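Local coordinates for putative exotoxin (superantigen) (Streptococcus pyogenes, PDB 1TY0), which probably acts as a superantigen toxin that can use a common surface for T-cell receptor binding and for dimerization, at residues K137-L142 with F187-D192; A17-P22 with Y141-Y146. All blocks are in the same frame, centred on the assembly; numbering follows the deposited sequence.

Interaction 1: K137-L142 with F187-D192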
ATOM      1  N   LYS A 137       5.602  -6.813   9.369  1.00 10.11           N
ATOM      2  CA  LYS A 137       6.255  -7.892   8.641  1.00  9.92           C
ATOM      3  C   LYS A 137       5.850  -9.275   9.117  1.00 11.32           C
ATOM      4  O   LYS A 137       5.601 -10.157   8.300  1.00 11.32           O
ATOM      5  CB  LYS A 137       7.774  -7.722   8.701  1.00  9.55           C
ATOM      6  CG  LYS A 137       8.241  -6.486   7.943  1.00 10.00           C
ATOM      7  CD  LYS A 137       9.760  -6.336   7.909  1.00 11.20           C
ATOM      8  CE  LYS A 137      10.132  -5.200   6.959  1.00 10.44           C
ATOM      9  NZ  LYS A 137      11.588  -4.882   6.962  1.00 10.72           N
ATOM     10  N   ILE A 138       5.763  -9.463  10.429  1.00 10.08           N
ATOM     11  CA  ILE A 138       5.367 -10.763  10.957  1.00 15.35           C
ATOM     12  C   ILE A 138       3.908 -11.066  10.622  1.00 13.53           C
ATOM     13  O   ILE A 138       3.571 -12.200  10.289  1.00 13.35           O
ATOM     14  CB  ILE A 138       5.582 -10.852  12.484  1.00 18.09           C
ATOM     15  CG1 ILE A 138       5.240 -12.264  12.973  1.00 24.47           C
ATOM     16  CG2 ILE A 138       4.730  -9.826  13.195  1.00 22.75           C
ATOM     17  CD1 ILE A 138       5.655 -12.524  14.402  1.00 27.16           C
ATOM     18  N   ARG A 139       3.032 -10.068  10.693  1.00 13.56           N
ATOM     19  CA  ARG A 139       1.633 -10.331  10.349  1.00 12.24           C
ATOM     20  C   ARG A 139       1.531 -10.727   8.883  1.00 13.19           C
ATOM     21  O   ARG A 139       0.801 -11.656   8.529  1.00 12.97           O
ATOM     22  CB  ARG A 139       0.749  -9.110  10.620  1.00 11.72           C
ATOM     23  CG  ARG A 139       0.561  -8.837  12.099  1.00 12.38           C
ATOM     24  CD  ARG A 139      -0.539  -7.824  12.358  1.00 11.22           C
ATOM     25  NE  ARG A 139      -0.403  -7.262  13.697  1.00 12.08           N
ATOM     26  CZ  ARG A 139      -1.418  -6.938  14.491  1.00 12.77           C
ATOM     27  NH1 ARG A 139      -2.672  -7.125  14.098  1.00 13.84           N
ATOM     28  NH2 ARG A 139      -1.169  -6.405  15.677  1.00 14.35           N
ATOM     29  N   GLN A 140       2.265 -10.031   8.021  1.00 12.82           N
ATOM     30  CA  GLN A 140       2.240 -10.367   6.605  1.00 14.06           C
ATOM     31  C   GLN A 140       2.732 -11.800   6.396  1.00 14.71           C
ATOM     32  O   GLN A 140       2.161 -12.550   5.603  1.00 14.91           O
ATOM     33  CB  GLN A 140       3.102  -9.392   5.807  1.00 16.64           C
ATOM     34  CG  GLN A 140       2.315  -8.238   5.193  1.00 16.94           C
ATOM     35  CD  GLN A 140       1.293  -8.710   4.172  1.00 20.12           C
ATOM     36  OE1 GLN A 140       1.546  -9.643   3.412  1.00 25.41           O
ATOM     37  NE2 GLN A 140       0.135  -8.056   4.140  1.00 23.32           N
ATOM     38  N   TYR A 141       3.788 -12.181   7.107  1.00 13.74           N
ATOM     39  CA  TYR A 141       4.319 -13.534   6.987  1.00 16.32           C
ATOM     40  C   TYR A 141       3.242 -14.527   7.408  1.00 15.30           C
ATOM     41  O   TYR A 141       2.991 -15.521   6.721  1.00 17.57           O
ATOM     42  CB  TYR A 141       5.551 -13.716   7.875  1.00 16.14           C
ATOM     43  CG  TYR A 141       6.055 -15.144   7.910  1.00 19.52           C
ATOM     44  CD1 TYR A 141       6.715 -15.699   6.812  1.00 23.20           C
ATOM     45  CD2 TYR A 141       5.835 -15.950   9.022  1.00 23.25           C
ATOM     46  CE1 TYR A 141       7.141 -17.026   6.821  1.00 25.60           C
ATOM     47  CE2 TYR A 141       6.256 -17.282   9.043  1.00 26.61           C
ATOM     48  CZ  TYR A 141       6.907 -17.811   7.939  1.00 27.11           C
ATOM     49  OH  TYR A 141       7.315 -19.129   7.948  1.00 29.90           O
ATOM     50  N   LEU A 142       2.610 -14.251   8.543  1.00 15.48           N
ATOM     51  CA  LEU A 142       1.552 -15.113   9.061  1.00 15.58           C
ATOM     52  C   LEU A 142       0.338 -15.139   8.135  1.00 14.14           C
ATOM     53  O   LEU A 142      -0.311 -16.175   7.980  1.00 15.18           O
ATOM     54  CB  LEU A 142       1.142 -14.652  10.462  1.00 14.43           C
ATOM     55  CG  LEU A 142       2.214 -14.840  11.542  1.00 16.97           C
ATOM     56  CD1 LEU A 142       1.771 -14.197  12.835  1.00 16.15           C
ATOM     57  CD2 LEU A 142       2.479 -16.327  11.743  1.00 17.91           C
ATOM     58  N   PHE A 187      -4.119   1.127  13.432  1.00 10.29           N
ATOM     59  CA  PHE A 187      -2.734   1.580  13.480  1.00  9.78           C
ATOM     60  C   PHE A 187      -2.432   2.577  14.602  1.00 11.05           C
ATOM     61  O   PHE A 187      -1.271   2.838  14.896  1.00 10.11           O
ATOM     62  CB  PHE A 187      -2.327   2.219  12.142  1.00  9.63           C
ATOM     63  CG  PHE A 187      -2.423   1.301  10.952  1.00 10.17           C
ATOM     64  CD1 PHE A 187      -2.519  -0.083  11.103  1.00 10.68           C
ATOM     65  CD2 PHE A 187      -2.381   1.832   9.662  1.00  8.78           C
ATOM     66  CE1 PHE A 187      -2.573  -0.921   9.984  1.00 11.45           C
ATOM     67  CE2 PHE A 187      -2.434   1.007   8.540  1.00 11.73           C
ATOM     68  CZ  PHE A 187      -2.530  -0.373   8.700  1.00 11.70           C
ATOM     69  N   LYS A 188      -3.464   3.133  15.230  1.00 11.17           N
ATOM     70  CA  LYS A 188      -3.245   4.112  16.288  1.00 12.73           C
ATOM     71  C   LYS A 188      -2.324   3.610  17.392  1.00 11.27           C
ATOM     72  O   LYS A 188      -1.628   4.397  18.027  1.00 10.43           O
ATOM     73  CB  LYS A 188      -4.582   4.567  16.886  1.00 16.13           C
ATOM     74  CG  LYS A 188      -4.875   6.045  16.648  1.00 23.58           C
ATOM     75  CD  LYS A 188      -6.284   6.421  17.079  1.00 27.72           C
ATOM     76  CE  LYS A 188      -6.519   7.919  16.969  1.00 29.56           C
ATOM     77  NZ  LYS A 188      -6.290   8.439  15.594  1.00 31.48           N
ATOM     78  N   LYS A 189      -2.313   2.301  17.618  1.00 11.48           N
ATOM     79  CA  LYS A 189      -1.449   1.736  18.651  1.00  9.55           C
ATOM     80  C   LYS A 189       0.013   2.095  18.405  1.00 10.31           C
ATOM     81  O   LYS A 189       0.792   2.243  19.350  1.00 10.85           O
ATOM     82  CB  LYS A 189      -1.606   0.208  18.710  1.00  9.93           C
ATOM     83  CG  LYS A 189      -1.371  -0.515  17.380  1.00  8.73           C
ATOM     84  CD  LYS A 189      -1.362  -2.038  17.579  1.00 12.26           C
ATOM     85  CE  LYS A 189      -1.230  -2.800  16.267  1.00 11.85           C
ATOM     86  NZ  LYS A 189      -2.496  -2.859  15.488  1.00 11.82           N
ATOM     87  N   TYR A 190       0.384   2.278  17.138  1.00 10.52           N
ATOM     88  CA  TYR A 190       1.769   2.590  16.811  1.00  8.87           C
ATOM     89  C   TYR A 190       2.187   4.007  17.177  1.00 10.08           C
ATOM     90  O   TYR A 190       3.343   4.373  17.002  1.00  9.50           O
ATOM     91  CB  TYR A 190       2.047   2.332  15.316  1.00  9.41           C
ATOM     92  CG  TYR A 190       1.752   0.914  14.862  1.00  8.50           C
ATOM     93  CD1 TYR A 190       2.249  -0.182  15.565  1.00 10.66           C
ATOM     94  CD2 TYR A 190       0.982   0.669  13.718  1.00  8.03           C
ATOM     95  CE1 TYR A 190       1.992  -1.487  15.152  1.00 10.09           C
ATOM     96  CE2 TYR A 190       0.715  -0.642  13.290  1.00  9.64           C
ATOM     97  CZ  TYR A 190       1.227  -1.713  14.017  1.00  9.80           C
ATOM     98  OH  TYR A 190       0.982  -3.004  13.614  1.00 10.60           O
ATOM     99  N   LYS A 191       1.257   4.808  17.685  1.00 10.32           N
ATOM    100  CA  LYS A 191       1.608   6.167  18.069  1.00 10.85           C
ATOM    101  C   LYS A 191       2.590   6.170  19.238  1.00 11.17           C
ATOM    102  O   LYS A 191       3.250   7.178  19.484  1.00 14.16           O
ATOM    103  CB  LYS A 191       0.361   6.980  18.426  1.00 11.90           C
ATOM    104  CG  LYS A 191      -0.506   7.302  17.228  1.00 12.57           C
ATOM    105  CD  LYS A 191      -1.712   8.152  17.606  1.00 14.85           C
ATOM    106  CE  LYS A 191      -1.290   9.465  18.240  1.00 16.74           C
ATOM    107  NZ  LYS A 191      -2.461  10.379  18.392  1.00 16.34           N
ATOM    108  N   ASP A 192       2.700   5.055  19.962  1.00 11.82           N
ATOM    109  CA  ASP A 192       3.658   5.021  21.066  1.00 13.60           C
ATOM    110  C   ASP A 192       5.096   4.955  20.548  1.00 11.37           C
ATOM    111  O   ASP A 192       6.046   5.052  21.327  1.00 11.98           O
ATOM    112  CB  ASP A 192       3.393   3.848  22.023  1.00 13.90           C
ATOM    113  CG  ASP A 192       3.439   2.495  21.341  1.00 13.65           C
ATOM    114  OD1 ASP A 192       4.094   2.365  20.289  1.00 12.91           O
ATOM    115  OD2 ASP A 192       2.823   1.546  21.878  1.00 15.89           O
TER

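Interaction 2: A17-P22 with Y141-Y146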
ATOM      1  N   ALA A  17      -6.747  -4.275   6.402  1.00 15.35           N
ATOM      2  CA  ALA A  17      -5.870  -3.260   6.973  1.00 15.40           C
ATOM      3  C   ALA A  17      -4.391  -3.519   6.717  1.00 14.66           C
ATOM      4  O   ALA A  17      -3.658  -2.609   6.332  1.00 14.09           O
ATOM      5  CB  ALA A  17      -6.122  -3.136   8.478  1.00 12.98           C
ATOM      6  N   TYR A  18      -3.954  -4.760   6.913  1.00 14.14           N
ATOM      7  CA  TYR A  18      -2.547  -5.096   6.732  1.00 13.97           C
ATOM      8  C   TYR A  18      -2.091  -5.503   5.324  1.00 15.04           C
ATOM      9  O   TYR A  18      -0.908  -5.742   5.106  1.00 15.15           O
ATOM     10  CB  TYR A  18      -2.147  -6.149   7.773  1.00 12.68           C
ATOM     11  CG  TYR A  18      -1.966  -5.554   9.159  1.00 11.89           C
ATOM     12  CD1 TYR A  18      -0.775  -4.925   9.515  1.00 11.40           C
ATOM     13  CD2 TYR A  18      -2.998  -5.586  10.101  1.00 12.88           C
ATOM     14  CE1 TYR A  18      -0.608  -4.339  10.776  1.00 12.18           C
ATOM     15  CE2 TYR A  18      -2.844  -5.000  11.368  1.00 10.67           C
ATOM     16  CZ  TYR A  18      -1.644  -4.379  11.694  1.00 12.52           C
ATOM     17  OH  TYR A  18      -1.477  -3.805  12.938  1.00 11.84           O
ATOM     18  N   GLU A  19      -3.020  -5.597   4.377  1.00 14.77           N
ATOM     19  CA  GLU A  19      -2.658  -5.913   2.989  1.00 14.71           C
ATOM     20  C   GLU A  19      -2.366  -4.539   2.404  1.00 13.43           C
ATOM     21  O   GLU A  19      -3.178  -3.970   1.683  1.00 15.67           O
ATOM     22  CB  GLU A  19      -3.834  -6.561   2.253  1.00 20.11           C
ATOM     23  CG  GLU A  19      -3.938  -8.066   2.458  1.00 26.69           C
ATOM     24  CD  GLU A  19      -2.882  -8.826   1.680  1.00 31.03           C
ATOM     25  OE1 GLU A  19      -2.904  -8.764   0.429  1.00 34.10           O
ATOM     26  OE2 GLU A  19      -2.029  -9.481   2.314  1.00 35.02           O
ATOM     27  N   ILE A  20      -1.190  -4.015   2.726  1.00 13.82           N
ATOM     28  CA  ILE A  20      -0.815  -2.675   2.313  1.00 14.77           C
ATOM     29  C   ILE A  20       0.688  -2.524   2.092  1.00 12.94           C
ATOM     30  O   ILE A  20       1.482  -3.337   2.560  1.00 14.04           O
ATOM     31  CB  ILE A  20      -1.270  -1.685   3.407  1.00 16.19           C
ATOM     32  CG1 ILE A  20      -0.917  -0.246   3.039  1.00 20.33           C
ATOM     33  CG2 ILE A  20      -0.621  -2.063   4.725  1.00 19.06           C
ATOM     34  CD1 ILE A  20      -1.427   0.752   4.056  1.00 24.53           C
ATOM     35  N   ILE A  21       1.066  -1.480   1.363  1.00 12.11           N
ATOM     36  CA  ILE A  21       2.467  -1.181   1.086  1.00 11.50           C
ATOM     37  C   ILE A  21       2.884  -0.117   2.099  1.00 10.00           C
ATOM     38  O   ILE A  21       2.257   0.934   2.188  1.00 12.81           O
ATOM     39  CB  ILE A  21       2.643  -0.611  -0.339  1.00 12.67           C
ATOM     40  CG1 ILE A  21       2.432  -1.727  -1.368  1.00 16.55           C
ATOM     41  CG2 ILE A  21       4.030   0.015  -0.496  1.00 15.00           C
ATOM     42  CD1 ILE A  21       3.503  -2.782  -1.337  1.00 19.15           C
ATOM     43  N   PRO A  22       3.956  -0.371   2.866  1.00 10.09           N
ATOM     44  CA  PRO A  22       4.393   0.612   3.861  1.00 10.42           C
ATOM     45  C   PRO A  22       5.203   1.784   3.335  1.00 10.95           C
ATOM     46  O   PRO A  22       5.770   1.728   2.244  1.00 11.93           O
ATOM     47  CB  PRO A  22       5.214  -0.231   4.831  1.00 11.36           C
ATOM     48  CG  PRO A  22       5.873  -1.217   3.908  1.00 14.59           C
ATOM     49  CD  PRO A  22       4.744  -1.613   2.969  1.00 10.95           C
ATOM     50  N   TYR A 141       3.788 -12.181   7.107  1.00 13.74           N
ATOM     51  CA  TYR A 141       4.319 -13.534   6.987  1.00 16.32           C
ATOM     52  C   TYR A 141       3.242 -14.527   7.408  1.00 15.30           C
ATOM     53  O   TYR A 141       2.991 -15.521   6.721  1.00 17.57           O
ATOM     54  CB  TYR A 141       5.551 -13.716   7.875  1.00 16.14           C
ATOM     55  CG  TYR A 141       6.055 -15.144   7.910  1.00 19.52           C
ATOM     56  CD1 TYR A 141       6.715 -15.699   6.812  1.00 23.20           C
ATOM     57  CD2 TYR A 141       5.835 -15.950   9.022  1.00 23.25           C
ATOM     58  CE1 TYR A 141       7.141 -17.026   6.821  1.00 25.60           C
ATOM     59  CE2 TYR A 141       6.256 -17.282   9.043  1.00 26.61           C
ATOM     60  CZ  TYR A 141       6.907 -17.811   7.939  1.00 27.11           C
ATOM     61  OH  TYR A 141       7.315 -19.129   7.948  1.00 29.90           O
ATOM     62  N   LEU A 142       2.610 -14.251   8.543  1.00 15.48           N
ATOM     63  CA  LEU A 142       1.552 -15.113   9.061  1.00 15.58           C
ATOM     64  C   LEU A 142       0.338 -15.139   8.135  1.00 14.14           C
ATOM     65  O   LEU A 142      -0.311 -16.175   7.980  1.00 15.18           O
ATOM     66  CB  LEU A 142       1.142 -14.652  10.462  1.00 14.43           C
ATOM     67  CG  LEU A 142       2.214 -14.840  11.542  1.00 16.97           C
ATOM     68  CD1 LEU A 142       1.771 -14.197  12.835  1.00 16.15           C
ATOM     69  CD2 LEU A 142       2.479 -16.327  11.743  1.00 17.91           C
ATOM     70  N   MET A 143       0.030 -14.008   7.515  1.00 12.90           N
ATOM     71  CA  MET A 143      -1.109 -13.939   6.606  1.00 14.59           C
ATOM     72  C   MET A 143      -0.861 -14.800   5.379  1.00 17.00           C
ATOM     73  O   MET A 143      -1.714 -15.589   4.969  1.00 16.03           O
ATOM     74  CB  MET A 143      -1.357 -12.489   6.182  1.00 15.24           C
ATOM     75  CG  MET A 143      -1.959 -11.633   7.275  1.00 15.17           C
ATOM     76  SD  MET A 143      -1.797  -9.868   6.979  1.00 16.05           S
ATOM     77  CE  MET A 143      -2.911  -9.632   5.632  1.00 13.81           C
ATOM     78  N   GLN A 144       0.323 -14.640   4.803  1.00 16.37           N
ATOM     79  CA  GLN A 144       0.729 -15.374   3.612  1.00 18.27           C
ATOM     80  C   GLN A 144       0.939 -16.865   3.850  1.00 18.81           C
ATOM     81  O   GLN A 144       0.594 -17.693   3.006  1.00 20.38           O
ATOM     82  CB  GLN A 144       2.045 -14.797   3.087  1.00 18.30           C
ATOM     83  CG  GLN A 144       1.968 -13.371   2.580  1.00 18.12           C
ATOM     84  CD  GLN A 144       3.329 -12.698   2.557  1.00 20.03           C
ATOM     85  OE1 GLN A 144       4.367 -13.363   2.561  1.00 20.14           O
ATOM     86  NE2 GLN A 144       3.331 -11.371   2.525  1.00 19.46           N
ATOM     87  N   THR A 145       1.501 -17.196   5.005  1.00 18.70           N
ATOM     88  CA  THR A 145       1.840 -18.574   5.335  1.00 18.64           C
ATOM     89  C   THR A 145       0.815 -19.393   6.108  1.00 19.48           C
ATOM     90  O   THR A 145       0.584 -20.562   5.795  1.00 20.44           O
ATOM     91  CB  THR A 145       3.172 -18.603   6.110  1.00 19.48           C
ATOM     92  OG1 THR A 145       4.139 -17.810   5.413  1.00 19.81           O
ATOM     93  CG2 THR A 145       3.698 -20.030   6.227  1.00 18.13           C
ATOM     94  N   TYR A 146       0.205 -18.792   7.119  1.00 19.67           N
ATOM     95  CA  TYR A 146      -0.763 -19.513   7.926  1.00 18.95           C
ATOM     96  C   TYR A 146      -2.195 -19.017   7.791  1.00 18.18           C
ATOM     97  O   TYR A 146      -3.084 -19.498   8.491  1.00 18.05           O
ATOM     98  CB  TYR A 146      -0.305 -19.491   9.385  1.00 20.32           C
ATOM     99  CG  TYR A 146       0.990 -20.248   9.576  1.00 22.86           C
ATOM    100  CD1 TYR A 146       1.011 -21.643   9.549  1.00 25.69           C
ATOM    101  CD2 TYR A 146       2.203 -19.575   9.711  1.00 24.06           C
ATOM    102  CE1 TYR A 146       2.210 -22.350   9.646  1.00 26.43           C
ATOM    103  CE2 TYR A 146       3.411 -20.275   9.808  1.00 25.67           C
ATOM    104  CZ  TYR A 146       3.403 -21.662   9.773  1.00 27.13           C
ATOM    105  OH  TYR A 146       4.588 -22.360   9.873  1.00 28.00           O
TER

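Interaction 1: K137-L142 with F187-D192
R139 and K189 approach each other from opposite directions, joining the helix of the C-terminal beta-grasp domain to the 3-10 turn that follows helix 183-187. The helix, 131-146, lies against the mixed sheet of this domain, with I138 on F204 and I206 of strand 201-209. R139 projects from another side of the helix toward the turn. Backbones stay well apart, the nearest CA atoms, those of R139 and F187, being 13.1 Å from each other, so long side chains span the interval and bury only 79 Å² in all.

The direct contact is between cationic ends. R139 NH2 lies 3.7 Å from K189 CE and 3.8 Å from K189 NZ, with the lysine oblique to the guanidinium plane. The proximity is consistent with a shared anion, D176, which takes R139 NH1 on OD1 and K189 NZ on OD2. D135, one helical turn before R139, forms a separate salt bridge from OD1 to R139 NE and accepts Y190 OH on OD2. The two carboxylates would be expected to offset the like charges and fix the rotation of the guanidinium.

Polar and apolar support comes from Y190, whose OH sits 4.5 Å from R139 NE, too far for a direct bond but linked through D135. Within the turn, K189 leaves its backbone with CG between N and the carbonyl carbon (chi1 55°), which lays the aliphatic chain over the neighbouring ring: K189 CG stands 4.0 Å above the plane of the Y190 ring, over its centre.

Interaction 2: A17-P22 with Y141-Y146
M143 reaches from helix 131-146 to Y18 and E19, E19 being the centre of an inverse gamma turn. The compact part is this thioether. Its SD lies 3.8 Å from Y18 CB, and a bend at chi3 (70°) swings the methyl over to the glutamate, M143 CE being 3.7 Å from E19 CG and 3.4 Å from E19 OE2. I148 and Y149 also touch M143, which is buried. E19 slides past it in the opposing direction, its chain folded at chi2 (-74°) so that the carboxylate turns back toward the helix.

Beyond the thioether the contact thins. Q144 stays 5.6 Å away at its closest, from CG to E19 OE2, and both residues are partly exposed. On this side the second subunit comes in, its F79 packing on E19 and its T80 on Q144.

On the helix side nearly all of the buried area belongs to M143, facing Y18 and E19 and so joining the OB-fold and beta-grasp parts of the chain. Q140 NE2 donates to E19 OE2, so the carboxylate has a genuine hydrogen-bond partner; the adjacent methyl, mildly polarised by sulfur, probably adds only a weak electrostatic attraction to its van der Waals contact.

The two interactions lie about 10 Å apart, centre to centre, and share helix 131-146, with Y141 and L142 common to both. Along the chain, 17-22 comes first, then the overlapping helical segments 137-142 and 141-146, and last 187-192. Interaction 1 stays within the beta-grasp range, whereas interaction 2 ties its helix to 17-22, at the C-terminal part of helix 5-18 and the residues after it, within the OB-fold range. Y18 couples them: its OH is 2.7 Å from Y190 OH, a probable hydrogen bond, and its backbone O lies 2.7 Å from Q140 NE2. Helix 131-146 thus bridges the two parts of the toxin fold, and the second subunit reaches residues of both contacts.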